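Local coordinates for cobalamin biosynthesis protein CobN (PDB 7C6O) that is the large, catalytic subunit of cobaltochelatase and probably carries the site where cobalt is inserted into the corrin ring during cobalamin biosynthesis, at residues 454-459 with 475-480; 467-472 with 525-530; 519-524 with 1008-1013; 531-536 with 577-582; 561-566 with 1001-1006. All coordinates share one frame; numbering follows the deposited sequence.

Contact 1: residues 454-459 with 475-480; sequences EYRDWF and GPPPGE
P477 sets its pyrrolidine ring against Y455, R456 and F459 on helix 452-459, and the packing is apolar. P477 CB meets the edge of the Y455 ring, close to the ring plane, at 3.6 Å from CE2. The next carbon of the same proline, CG, lies 4.0 Å from F459 CD2 and 4.1 Å from the aliphatic CG of R456. Y455, R456 and F459 all carry CG anti to the backbone N (chi1 of F459 is -171°), which lays three side chains from two adjacent turns against one proline, each crossing it at about a right angle. P478 adds a looser contact, its CA 4.3 Å from Y455 CD2.

The setting is two helices that follow each other in the chain, 452-459 and 464-474, then a proline-rich exit: 475-480 leads from the second helix toward strand 483-484. G475, the first residue past that helix, has positive phi, and a cis peptide bond before P478 helps turn the loop, which G479 N closes by bonding to P476 O at 2.9 Å.

Polar links across the interface are slight. One water joins R456 NH1 to P477 O through two weak hydrogen bonds. The Y455 hydroxyl bonds to H530 instead.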
# COMPACT_ATOMS: atom_id res chain seq x y z
N GLU A 454 -17.57 -20.55 -25.57
CA GLU A 454 -16.66 -20.91 -24.48
C GLU A 454 -16.60 -19.81 -23.44
O GLU A 454 -16.50 -20.09 -22.24
CB GLU A 454 -15.27 -21.21 -25.03
CG GLU A 454 -15.22 -22.37 -26.01
CD GLU A 454 -13.80 -22.77 -26.35
OE1 GLU A 454 -12.93 -22.72 -25.45
OE2 GLU A 454 -13.55 -23.13 -27.52
N TYR A 455 -16.64 -18.55 -23.87
CA TYR A 455 -16.64 -17.45 -22.91
C TYR A 455 -17.89 -17.51 -22.03
O TYR A 455 -17.80 -17.38 -20.80
CB TYR A 455 -16.56 -16.10 -23.62
CG TYR A 455 -16.72 -14.95 -22.66
CD1 TYR A 455 -15.66 -14.55 -21.85
CD2 TYR A 455 -17.94 -14.30 -22.51
CE1 TYR A 455 -15.80 -13.52 -20.94
CE2 TYR A 455 -18.09 -13.26 -21.61
CZ TYR A 455 -17.02 -12.88 -20.82
OH TYR A 455 -17.16 -11.86 -19.92
N ARG A 456 -19.05 -17.70 -22.65
CA ARG A 456 -20.30 -17.77 -21.88
C ARG A 456 -20.29 -18.95 -20.92
O ARG A 456 -20.79 -18.84 -19.80
CB ARG A 456 -21.49 -17.85 -22.83
CG ARG A 456 -22.84 -17.78 -22.13
CD ARG A 456 -23.98 -17.92 -23.12
NE ARG A 456 -24.11 -19.29 -23.61
CZ ARG A 456 -24.50 -19.60 -24.84
NH1 ARG A 456 -24.77 -18.63 -25.71
NH2 ARG A 456 -24.60 -20.87 -25.21
N ASP A 457 -19.73 -20.08 -21.34
CA ASP A 457 -19.65 -21.24 -20.46
C ASP A 457 -18.86 -20.92 -19.19
O ASP A 457 -19.23 -21.35 -18.09
CB ASP A 457 -19.04 -22.44 -21.19
CG ASP A 457 -19.99 -23.07 -22.19
OD1 ASP A 457 -21.21 -22.83 -22.09
OD2 ASP A 457 -19.51 -23.82 -23.07
N TRP A 458 -17.77 -20.16 -19.32
CA TRP A 458 -17.04 -19.73 -18.13
C TRP A 458 -17.81 -18.64 -17.39
O TRP A 458 -17.92 -18.67 -16.16
CB TRP A 458 -15.64 -19.22 -18.49
CG TRP A 458 -15.06 -18.42 -17.35
CD1 TRP A 458 -14.46 -18.92 -16.23
CD2 TRP A 458 -15.06 -17.00 -17.21
NE1 TRP A 458 -14.08 -17.89 -15.40
CE2 TRP A 458 -14.44 -16.70 -15.98
CE3 TRP A 458 -15.53 -15.94 -18.00
CZ2 TRP A 458 -14.26 -15.39 -15.52
CZ3 TRP A 458 -15.35 -14.64 -17.55
CH2 TRP A 458 -14.72 -14.38 -16.32
N PHE A 459 -18.32 -17.65 -18.12
CA PHE A 459 -19.02 -16.53 -17.50
C PHE A 459 -20.16 -17.02 -16.62
O PHE A 459 -20.41 -16.45 -15.54
CB PHE A 459 -19.53 -15.59 -18.60
CG PHE A 459 -20.07 -14.28 -18.10
CD1 PHE A 459 -19.22 -13.31 -17.58
CD2 PHE A 459 -21.42 -14.01 -18.17
CE1 PHE A 459 -19.72 -12.10 -17.13
CE2 PHE A 459 -21.93 -12.80 -17.73
CZ PHE A 459 -21.08 -11.85 -17.21
N GLY A 475 -23.79 -5.39 -21.36
CA GLY A 475 -24.69 -6.20 -22.14
C GLY A 475 -24.45 -7.68 -21.91
O GLY A 475 -23.50 -8.08 -21.23
N PRO A 476 -25.32 -8.53 -22.46
CA PRO A 476 -25.12 -9.97 -22.32
C PRO A 476 -23.83 -10.39 -22.99
O PRO A 476 -23.34 -9.71 -23.91
CB PRO A 476 -26.35 -10.56 -23.01
CG PRO A 476 -26.87 -9.49 -23.90
CD PRO A 476 -26.54 -8.20 -23.22
N PRO A 477 -23.24 -11.50 -22.55
CA PRO A 477 -22.02 -11.97 -23.20
C PRO A 477 -22.30 -12.33 -24.65
O PRO A 477 -23.42 -12.76 -24.99
CB PRO A 477 -21.63 -13.20 -22.37
CG PRO A 477 -22.94 -13.69 -21.81
CD PRO A 477 -23.72 -12.44 -21.53
N PRO A 478 -21.31 -12.16 -25.54
CA PRO A 478 -19.94 -11.72 -25.28
C PRO A 478 -19.73 -10.21 -25.31
O PRO A 478 -18.60 -9.75 -25.41
CB PRO A 478 -19.16 -12.38 -26.42
CG PRO A 478 -20.12 -12.30 -27.56
CD PRO A 478 -21.50 -12.50 -26.96
N GLY A 479 -20.82 -9.45 -25.22
CA GLY A 479 -20.72 -8.00 -25.25
C GLY A 479 -20.57 -7.46 -26.66
O GLY A 479 -20.80 -8.14 -27.67
N GLU A 480 -20.16 -6.19 -26.73
CA GLU A 480 -19.97 -5.49 -27.99
C GLU A 480 -18.56 -4.93 -28.16
O GLU A 480 -18.31 -4.23 -29.15
CB GLU A 480 -20.99 -4.36 -28.14
CG GLU A 480 -22.43 -4.81 -28.16
CD GLU A 480 -23.40 -3.65 -27.98
OE1 GLU A 480 -23.08 -2.71 -27.22
OE2 GLU A 480 -24.49 -3.69 -28.60
O HOH W 1 -23.17 -15.96 -26.17

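Contact 2: residues 467-472 with 525-530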
# COMPACT_ATOMS: atom_id res chain seq x y z
N THR A 467 -22.14 -11.36 -12.38
CA THR A 467 -22.61 -11.37 -13.76
C THR A 467 -23.75 -10.38 -13.98
O THR A 467 -23.88 -9.82 -15.07
CB THR A 467 -23.03 -12.78 -14.19
OG1 THR A 467 -24.07 -13.26 -13.33
CG2 THR A 467 -21.84 -13.72 -14.15
N ASP A 468 -24.58 -10.15 -12.96
CA ASP A 468 -25.63 -9.14 -13.08
C ASP A 468 -25.04 -7.76 -13.35
O ASP A 468 -25.55 -7.02 -14.20
CB ASP A 468 -26.50 -9.10 -11.82
CG ASP A 468 -27.46 -10.27 -11.73
OD1 ASP A 468 -27.56 -11.05 -12.70
OD2 ASP A 468 -28.12 -10.39 -10.68
N VAL A 469 -23.98 -7.39 -12.64
CA VAL A 469 -23.41 -6.06 -12.79
C VAL A 469 -22.66 -5.93 -14.11
O VAL A 469 -22.74 -4.90 -14.80
CB VAL A 469 -22.49 -5.74 -11.59
CG1 VAL A 469 -21.78 -4.41 -11.79
CG2 VAL A 469 -23.30 -5.73 -10.30
N VAL A 470 -21.94 -6.98 -14.50
CA VAL A 470 -21.18 -6.93 -15.76
C VAL A 470 -22.13 -6.80 -16.94
O VAL A 470 -21.92 -5.97 -17.84
CB VAL A 470 -20.27 -8.17 -15.89
CG1 VAL A 470 -19.70 -8.25 -17.30
CG2 VAL A 470 -19.15 -8.12 -14.86
N THR A 471 -23.20 -7.61 -16.96
CA THR A 471 -24.14 -7.52 -18.07
C THR A 471 -24.95 -6.24 -18.02
O THR A 471 -25.41 -5.75 -19.06
CB THR A 471 -25.08 -8.73 -18.08
OG1 THR A 471 -25.77 -8.82 -16.83
CG2 THR A 471 -24.29 -10.02 -18.32
N ALA A 472 -25.14 -5.67 -16.82
CA ALA A 472 -25.88 -4.41 -16.72
C ALA A 472 -25.15 -3.28 -17.43
O ALA A 472 -25.78 -2.42 -18.05
CB ALA A 472 -26.12 -4.06 -15.25
N ASP A 525 -17.85 2.55 -9.88
CA ASP A 525 -17.86 1.10 -9.73
C ASP A 525 -18.06 0.37 -11.05
O ASP A 525 -18.56 -0.77 -11.05
CB ASP A 525 -18.95 0.69 -8.74
CG ASP A 525 -20.28 1.35 -9.01
OD1 ASP A 525 -20.35 2.23 -9.89
OD2 ASP A 525 -21.27 0.99 -8.33
N LEU A 526 -17.68 0.98 -12.17
CA LEU A 526 -17.78 0.35 -13.48
C LEU A 526 -17.10 -1.01 -13.46
O LEU A 526 -15.90 -1.09 -13.17
CB LEU A 526 -17.15 1.25 -14.54
CG LEU A 526 -17.14 0.69 -15.97
CD1 LEU A 526 -18.56 0.61 -16.52
CD2 LEU A 526 -16.25 1.52 -16.89
N PRO A 527 -17.82 -2.09 -13.76
CA PRO A 527 -17.20 -3.42 -13.72
C PRO A 527 -16.31 -3.64 -14.92
O PRO A 527 -16.41 -2.91 -15.92
CB PRO A 527 -18.42 -4.36 -13.74
CG PRO A 527 -19.45 -3.59 -14.49
CD PRO A 527 -19.25 -2.15 -14.09
N PRO A 528 -15.42 -4.64 -14.88
CA PRO A 528 -14.64 -4.97 -16.07
C PRO A 528 -15.56 -5.46 -17.19
O PRO A 528 -16.62 -6.03 -16.94
CB PRO A 528 -13.71 -6.09 -15.59
CG PRO A 528 -14.45 -6.71 -14.45
CD PRO A 528 -15.14 -5.56 -13.77
N SER A 529 -15.14 -5.21 -18.42
CA SER A 529 -15.91 -5.61 -19.59
C SER A 529 -15.72 -7.10 -19.87
O SER A 529 -14.87 -7.77 -19.28
CB SER A 529 -15.49 -4.80 -20.81
OG SER A 529 -14.18 -5.16 -21.22
N HIS A 530 -16.54 -7.62 -20.79
CA HIS A 530 -16.35 -8.99 -21.25
C HIS A 530 -15.00 -9.16 -21.93
O HIS A 530 -14.37 -10.22 -21.82
CB HIS A 530 -17.47 -9.41 -22.20
CG HIS A 530 -18.83 -9.46 -21.57
ND1 HIS A 530 -19.17 -10.39 -20.61
CD2 HIS A 530 -19.93 -8.70 -21.77
CE1 HIS A 530 -20.43 -10.19 -20.25
NE2 HIS A 530 -20.91 -9.18 -20.94
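V470 and P527 lie where the two backbones come nearest, and the valine divides its methyls between two partners. CG1 sits over one face of the H530 ring in a CH-pi contact, 4.0 Å from the centroid and 26° off the normal, and comes closest to CE1 at 3.6 Å. CG2 passes P527 CB at 4.0 Å, the two side chains running in opposite directions. V469 flanks the same proline through its backbone, O lying 3.6 Å from P527 CG. The V470 chi1 of 169° puts CG1 opposite the backbone N and over the imidazole.

Further out, the buried H530 ring is held at both nitrogens, ND1 by Y455 OH and NE2 by G475 O, which fixes its rotation beneath the valine; F459 meets it edge-to-face. W474 NE1 binds P527 O and so ties the loop to helix 464-474 a second time. S529 is the N-cap of helix 530-539, its OG accepting from Y532 N: a Pro-Pro segment running into a capped helix start, packed across a neighbouring helix.

Contact 3: residues 519-524 with 1008-1013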
# COMPACT_ATOMS: atom_id res chain seq x y z
N ALA A 519 -20.02 6.96 -17.71
CA ALA A 519 -19.59 6.25 -16.51
C ALA A 519 -18.63 7.08 -15.67
O ALA A 519 -18.53 6.87 -14.45
CB ALA A 519 -18.94 4.92 -16.90
N ILE A 520 -17.91 8.02 -16.28
CA ILE A 520 -17.01 8.87 -15.51
C ILE A 520 -17.80 9.77 -14.57
O ILE A 520 -17.37 10.03 -13.44
CB ILE A 520 -16.12 9.70 -16.45
CG1 ILE A 520 -15.31 8.77 -17.38
CG2 ILE A 520 -15.19 10.60 -15.65
CD1 ILE A 520 -14.50 9.52 -18.42
N TYR A 521 -18.97 10.24 -15.01
CA TYR A 521 -19.77 11.13 -14.18
C TYR A 521 -20.63 10.39 -13.16
O TYR A 521 -21.12 11.03 -12.22
CB TYR A 521 -20.69 12.00 -15.06
CG TYR A 521 -19.99 13.17 -15.72
CD1 TYR A 521 -19.29 13.00 -16.91
CD2 TYR A 521 -20.06 14.44 -15.17
CE1 TYR A 521 -18.65 14.07 -17.52
CE2 TYR A 521 -19.43 15.52 -15.78
CZ TYR A 521 -18.73 15.33 -16.96
OH TYR A 521 -18.11 16.40 -17.56
N HIS A 522 -20.82 9.08 -13.31
CA HIS A 522 -21.83 8.40 -12.50
C HIS A 522 -21.42 7.04 -11.94
O HIS A 522 -22.09 6.57 -11.01
CB HIS A 522 -23.11 8.21 -13.31
CG HIS A 522 -23.74 9.50 -13.74
ND1 HIS A 522 -24.56 10.24 -12.91
CD2 HIS A 522 -23.67 10.19 -14.90
CE1 HIS A 522 -24.97 11.32 -13.55
NE2 HIS A 522 -24.44 11.31 -14.76
N ASP A 523 -20.39 6.38 -12.45
CA ASP A 523 -20.13 4.97 -12.12
C ASP A 523 -18.66 4.74 -11.81
O ASP A 523 -17.93 4.14 -12.61
CB ASP A 523 -20.59 4.07 -13.27
CG ASP A 523 -22.02 4.32 -13.67
OD1 ASP A 523 -22.93 4.03 -12.86
OD2 ASP A 523 -22.24 4.83 -14.79
N PRO A 524 -18.19 5.19 -10.64
CA PRO A 524 -16.85 4.78 -10.21
C PRO A 524 -16.73 3.27 -10.06
O PRO A 524 -15.61 2.75 -10.15
CB PRO A 524 -16.67 5.50 -8.87
CG PRO A 524 -18.06 5.79 -8.40
CD PRO A 524 -18.87 6.03 -9.64
N LEU A 1008 -8.63 11.95 -13.48
CA LEU A 1008 -7.75 11.51 -14.56
C LEU A 1008 -8.57 10.97 -15.73
O LEU A 1008 -8.29 11.30 -16.89
CB LEU A 1008 -6.78 10.44 -14.06
CG LEU A 1008 -5.84 9.85 -15.12
CD1 LEU A 1008 -4.98 10.94 -15.75
CD2 LEU A 1008 -4.96 8.77 -14.52
N GLN A 1009 -9.58 10.16 -15.44
CA GLN A 1009 -10.47 9.67 -16.49
C GLN A 1009 -11.17 10.82 -17.20
O GLN A 1009 -11.31 10.82 -18.43
CB GLN A 1009 -11.50 8.69 -15.91
CG GLN A 1009 -10.93 7.33 -15.52
CD GLN A 1009 -10.20 7.34 -14.19
OE1 GLN A 1009 -10.17 8.35 -13.49
NE2 GLN A 1009 -9.62 6.20 -13.83
N LEU A 1010 -11.61 11.83 -16.44
CA LEU A 1010 -12.31 12.96 -17.04
C LEU A 1010 -11.39 13.74 -17.97
O LEU A 1010 -11.75 14.05 -19.11
CB LEU A 1010 -12.87 13.87 -15.94
CG LEU A 1010 -13.74 15.02 -16.44
CD1 LEU A 1010 -15.01 14.49 -17.10
CD2 LEU A 1010 -14.08 15.97 -15.30
N ILE A 1011 -10.18 14.07 -17.50
CA ILE A 1011 -9.25 14.86 -18.30
C ILE A 1011 -8.86 14.11 -19.56
O ILE A 1011 -8.73 14.70 -20.64
CB ILE A 1011 -8.02 15.26 -17.45
CG1 ILE A 1011 -8.23 16.62 -16.80
CG2 ILE A 1011 -6.76 15.28 -18.30
CD1 ILE A 1011 -9.43 16.71 -15.88
N ASP A 1012 -8.68 12.79 -19.46
CA ASP A 1012 -8.32 12.01 -20.64
C ASP A 1012 -9.47 11.91 -21.63
O ASP A 1012 -9.23 11.88 -22.84
CB ASP A 1012 -7.85 10.62 -20.22
CG ASP A 1012 -6.44 10.63 -19.66
OD1 ASP A 1012 -5.76 11.67 -19.78
OD2 ASP A 1012 -6.00 9.59 -19.12
N SER A 1013 -10.71 11.86 -21.15
CA SER A 1013 -11.86 11.84 -22.04
C SER A 1013 -12.13 13.20 -22.67
O SER A 1013 -12.76 13.27 -23.73
CB SER A 1013 -13.11 11.39 -21.30
OG SER A 1013 -13.64 12.45 -20.53
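L1010 O accepts a hydrogen bond from S1013 OG at 2.9 Å, the donor tilted 24° from the carbonyl plane, while S1013 CB faces I520. The serine chi1 of 79° sets OG between the backbone N and the carbonyl carbon, folded back over its own helix; the same OG also bonds to S1015 N.

I520 carries most of the contact with its two branches. The long one ends in CD1, which reaches 3.4 Å from Q1009 O and 3.7 Å from S1013 CB, one turn apart on helix 1007-1013. The short one, CG2, lies over the L1010 backbone and 4.0 Å from L1010 CB. I520 thus packs against the face of helix 1007-1013 formed by Q1009, L1010 and S1013, joining two short helices almost 500 residues apart in sequence within the CobN/magnesium chelatase family region; F513 touches both I520 and Q1009.

On the flank of the isoleucine, Y521 approaches L1010 obliquely, its CE1 3.7 Å from L1010 CD1. The phenol oxygen continues past the leucine to S1015 O, where it is hydrogen-bonded. Of the Q1009 side chain, CB is what meets I520 (4.0 Å to CD1); the chain bends at chi2 (79°) and its amide leads away.

Contact 4: residues 531-536 with 577-582; sequences HYLAAY and PDAALG
A580 meets Y532, L533 and Y536 in a buried helix-helix crossing; the axes of the segments 531-536 and 577-581 pass 8.9 Å apart at 45°. The close approach is consistent with the small side chains of A579 and A580: the A580 methyl points at the other helix, and the L533 and A580 CA atoms come within 5.4 Å.

Apolar contacts gather on that methyl. Y532 brings the edge of its ring, CE1 lying 4.2 Å from A580 CB near the ring plane; L533 CD2 reaches the same methyl at 4.3 Å and touches A579 CB more loosely. Y536 meets it through its own CB, at 4.1 Å.

Polar groups point elsewhere. The hydroxyls of Y532 and Y536 bond to N560 OD1 and Q508 NE2, holding the far ends of both rings, and D578 pairs with R345 and R348 away from the interface. Near the C-terminal end of helix 576-581, A580 O accepts a hydrogen bond from R537 NH2, and Y536 CB rests 3.4 Å from that carbonyl oxygen.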
# COMPACT_ATOMS: atom_id res chain seq x y z
N HIS A 531 -14.54 -8.13 -22.65
CA HIS A 531 -13.22 -8.20 -23.27
C HIS A 531 -12.12 -8.25 -22.23
O HIS A 531 -11.16 -9.03 -22.37
CB HIS A 531 -13.03 -7.00 -24.20
CG HIS A 531 -11.68 -6.94 -24.84
ND1 HIS A 531 -10.67 -6.11 -24.39
CD2 HIS A 531 -11.16 -7.62 -25.89
CE1 HIS A 531 -9.60 -6.27 -25.14
NE2 HIS A 531 -9.87 -7.19 -26.06
N TYR A 532 -12.23 -7.45 -21.17
CA TYR A 532 -11.26 -7.48 -20.09
C TYR A 532 -11.19 -8.88 -19.47
O TYR A 532 -10.10 -9.44 -19.28
CB TYR A 532 -11.62 -6.44 -19.03
CG TYR A 532 -10.56 -6.21 -17.97
CD1 TYR A 532 -10.35 -7.13 -16.95
CD2 TYR A 532 -9.77 -5.06 -17.99
CE1 TYR A 532 -9.39 -6.93 -15.99
CE2 TYR A 532 -8.80 -4.85 -17.02
CZ TYR A 532 -8.62 -5.79 -16.03
OH TYR A 532 -7.65 -5.59 -15.06
N LEU A 533 -12.35 -9.45 -19.15
CA LEU A 533 -12.37 -10.77 -18.53
C LEU A 533 -11.88 -11.84 -19.49
O LEU A 533 -11.12 -12.73 -19.10
CB LEU A 533 -13.79 -11.10 -18.04
CG LEU A 533 -14.34 -10.18 -16.95
CD1 LEU A 533 -15.82 -10.43 -16.73
CD2 LEU A 533 -13.56 -10.36 -15.66
N ALA A 534 -12.30 -11.77 -20.76
CA ALA A 534 -11.87 -12.77 -21.74
C ALA A 534 -10.35 -12.78 -21.90
O ALA A 534 -9.74 -13.85 -22.00
CB ALA A 534 -12.54 -12.51 -23.09
N ALA A 535 -9.73 -11.60 -21.91
CA ALA A 535 -8.29 -11.52 -22.12
C ALA A 535 -7.53 -12.21 -20.99
O ALA A 535 -6.61 -13.00 -21.23
CB ALA A 535 -7.85 -10.06 -22.25
N TYR A 536 -7.91 -11.94 -19.74
CA TYR A 536 -7.23 -12.58 -18.62
C TYR A 536 -7.56 -14.07 -18.55
O TYR A 536 -6.68 -14.89 -18.24
CB TYR A 536 -7.59 -11.89 -17.30
CG TYR A 536 -6.62 -10.79 -16.96
CD1 TYR A 536 -5.38 -11.08 -16.40
CD2 TYR A 536 -6.92 -9.46 -17.22
CE1 TYR A 536 -4.48 -10.08 -16.10
CE2 TYR A 536 -6.03 -8.45 -16.92
CZ TYR A 536 -4.80 -8.77 -16.36
OH TYR A 536 -3.91 -7.77 -16.06
N PRO A 577 -11.21 -8.61 -9.38
CA PRO A 577 -9.85 -9.16 -9.44
C PRO A 577 -9.80 -10.67 -9.35
O PRO A 577 -8.91 -11.29 -9.95
CB PRO A 577 -9.15 -8.50 -8.24
CG PRO A 577 -9.90 -7.24 -8.03
CD PRO A 577 -11.33 -7.56 -8.35
N ASP A 578 -10.74 -11.29 -8.62
CA ASP A 578 -10.71 -12.74 -8.46
C ASP A 578 -11.19 -13.45 -9.72
O ASP A 578 -10.60 -14.45 -10.15
CB ASP A 578 -11.55 -13.15 -7.26
CG ASP A 578 -11.51 -14.64 -6.99
OD1 ASP A 578 -10.63 -15.08 -6.22
OD2 ASP A 578 -12.35 -15.37 -7.55
N ALA A 579 -12.26 -12.94 -10.34
CA ALA A 579 -12.76 -13.54 -11.57
C ALA A 579 -11.73 -13.43 -12.69
O ALA A 579 -11.58 -14.36 -13.50
CB ALA A 579 -14.07 -12.87 -11.98
N ALA A 580 -11.02 -12.31 -12.76
CA ALA A 580 -10.05 -12.12 -13.83
C ALA A 580 -8.80 -12.97 -13.62
O ALA A 580 -8.38 -13.70 -14.53
CB ALA A 580 -9.67 -10.64 -13.94
N LEU A 581 -8.21 -12.92 -12.43
CA LEU A 581 -6.90 -13.52 -12.20
C LEU A 581 -6.98 -15.00 -11.84
O LEU A 581 -6.10 -15.78 -12.25
CB LEU A 581 -6.15 -12.76 -11.11
CG LEU A 581 -4.68 -13.11 -10.92
CD1 LEU A 581 -3.92 -12.95 -12.23
CD2 LEU A 581 -4.06 -12.23 -9.84
N GLY A 582 -7.99 -15.41 -11.08
CA GLY A 582 -8.14 -16.81 -10.73
C GLY A 582 -6.97 -17.33 -9.92
O GLY A 582 -6.48 -16.67 -8.99

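Contact 5: residues 561-566 with 1001-1006; sequences LEWLPG and GTYGAG
W563 drives the edge of its six-membered ring into the face of Y1003, a T-shaped pair with planes at 85° and centroids 5.3 Å apart. CE3 leads, 3.6 Å from Y1003 CG, with CZ3 beside it near CD1. The two side chains as a whole cross at about a right angle. The tyrosine ring is also bordered by backbone: W563 O lies 3.5 Å from CD2, and L564 O sits at the ring edge.

The touching parts, 563-566 and 1001-1003, run nearly antiparallel (166°) and link regions more than 400 residues apart in the sequence. One loop follows strand 551-555 of a mixed sheet; the other follows strand 995-997 of a second mixed sheet and leads into helix 1007-1013. The contact thus bridges two sheet-bearing parts of the CobN/magnesium chelatase region.

Beyond the rings the backbones meet directly at G566 and G1001, the latter with positive phi. G566 N donates to G1001 O at 3.0 Å (157°), and P565 CA lies 3.1 Å from that same oxygen in a CA-H...O contact; G1001 CA returns another to G566 O. A water donates to both G566 O and Y1003 OH, spanning the loops at 2.8 Å from G566 O, while the phenol is also hydrogen-bonded to D946 OD2.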
# COMPACT_ATOMS: atom_id res chain seq x y z
N LEU A 561 -5.71 -4.34 -12.56
CA LEU A 561 -6.43 -5.52 -12.09
C LEU A 561 -6.66 -5.46 -10.58
O LEU A 561 -7.77 -5.70 -10.10
CB LEU A 561 -5.68 -6.80 -12.47
CG LEU A 561 -6.41 -8.10 -12.12
CD1 LEU A 561 -6.23 -9.14 -13.21
CD2 LEU A 561 -5.94 -8.66 -10.78
N GLU A 562 -5.61 -5.13 -9.82
CA GLU A 562 -5.75 -5.07 -8.37
C GLU A 562 -6.55 -3.86 -7.90
O GLU A 562 -6.72 -3.69 -6.69
CB GLU A 562 -4.37 -5.09 -7.70
CG GLU A 562 -3.49 -3.87 -7.98
CD GLU A 562 -2.64 -4.01 -9.24
OE1 GLU A 562 -3.07 -4.70 -10.19
OE2 GLU A 562 -1.54 -3.42 -9.28
N TRP A 563 -7.06 -3.04 -8.82
CA TRP A 563 -7.88 -1.89 -8.48
C TRP A 563 -9.30 -2.02 -9.00
O TRP A 563 -10.06 -1.05 -8.94
CB TRP A 563 -7.23 -0.60 -9.00
CG TRP A 563 -5.88 -0.37 -8.40
CD1 TRP A 563 -4.68 -0.74 -8.93
CD2 TRP A 563 -5.60 0.24 -7.14
NE1 TRP A 563 -3.66 -0.37 -8.08
CE2 TRP A 563 -4.20 0.23 -6.97
CE3 TRP A 563 -6.39 0.81 -6.13
CZ2 TRP A 563 -3.57 0.76 -5.84
CZ3 TRP A 563 -5.76 1.34 -5.02
CH2 TRP A 563 -4.37 1.31 -4.88
N LEU A 564 -9.69 -3.19 -9.50
CA LEU A 564 -11.04 -3.41 -9.97
C LEU A 564 -12.01 -3.42 -8.79
O LEU A 564 -11.62 -3.71 -7.65
CB LEU A 564 -11.13 -4.73 -10.74
CG LEU A 564 -10.40 -4.82 -12.07
CD1 LEU A 564 -10.57 -6.21 -12.66
CD2 LEU A 564 -10.89 -3.76 -13.04
N PRO A 565 -13.28 -3.10 -9.03
CA PRO A 565 -14.26 -3.10 -7.94
C PRO A 565 -14.38 -4.47 -7.28
O PRO A 565 -14.27 -5.51 -7.93
CB PRO A 565 -15.57 -2.69 -8.63
CG PRO A 565 -15.13 -1.91 -9.82
CD PRO A 565 -13.86 -2.58 -10.28
N GLY A 566 -14.60 -4.44 -5.98
CA GLY A 566 -14.69 -5.65 -5.19
C GLY A 566 -14.48 -5.30 -3.73
O GLY A 566 -14.44 -4.13 -3.35
N GLY A 1001 -16.14 -0.32 -2.13
CA GLY A 1001 -15.91 -1.29 -3.17
C GLY A 1001 -15.20 -0.75 -4.39
O GLY A 1001 -15.03 -1.51 -5.36
N THR A 1002 -14.79 0.52 -4.40
CA THR A 1002 -14.19 1.16 -5.57
C THR A 1002 -12.99 1.99 -5.13
O THR A 1002 -12.73 2.16 -3.94
CB THR A 1002 -15.19 2.07 -6.31
OG1 THR A 1002 -15.29 3.32 -5.62
CG2 THR A 1002 -16.56 1.44 -6.36
N TYR A 1003 -12.30 2.55 -6.13
CA TYR A 1003 -11.08 3.31 -5.93
C TYR A 1003 -11.04 4.49 -6.89
O TYR A 1003 -11.80 4.56 -7.86
CB TYR A 1003 -9.85 2.41 -6.13
CG TYR A 1003 -9.89 1.22 -5.22
CD1 TYR A 1003 -9.40 1.30 -3.93
CD2 TYR A 1003 -10.49 0.03 -5.63
CE1 TYR A 1003 -9.47 0.24 -3.08
CE2 TYR A 1003 -10.56 -1.06 -4.77
CZ TYR A 1003 -10.05 -0.94 -3.49
OH TYR A 1003 -10.11 -2.00 -2.62
N GLY A 1004 -10.14 5.43 -6.61
CA GLY A 1004 -9.85 6.52 -7.51
C GLY A 1004 -10.63 7.79 -7.19
O GLY A 1004 -11.55 7.81 -6.37
N ALA A 1005 -10.25 8.86 -7.89
CA ALA A 1005 -10.89 10.16 -7.75
C ALA A 1005 -11.60 10.62 -9.01
O ALA A 1005 -12.32 11.63 -8.97
CB ALA A 1005 -9.87 11.22 -7.32
N GLY A 1006 -11.40 9.93 -10.14
CA GLY A 1006 -12.19 10.13 -11.33
C GLY A 1006 -11.70 11.20 -12.28
O GLY A 1006 -12.07 11.18 -13.46
O HOH W 2 -13.01 -2.15 -2.06

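How the contacts relate
Contacts 1, 2 and 4 form one continuous patch around the start of helix 530-539. H530 is shared between contacts 1 and 2, and L533 packs against Y455 and W458 of contact 1 as well as P528 of contact 2. Contact 4 is wholly buried and rests on alanine against larger side chains, whereas contact 1, about 33 Å from the chain centre, has an exposed arginine and a weak water link. Contacts 3 and 5 close far longer sequence separations: contact 5 uses the loop leading into helix 1007-1013 and contact 3 the helix itself. Contact 5, nearest the chain centre, alone has a direct hydrogen bond between its segments; L561 joins it to contact 4.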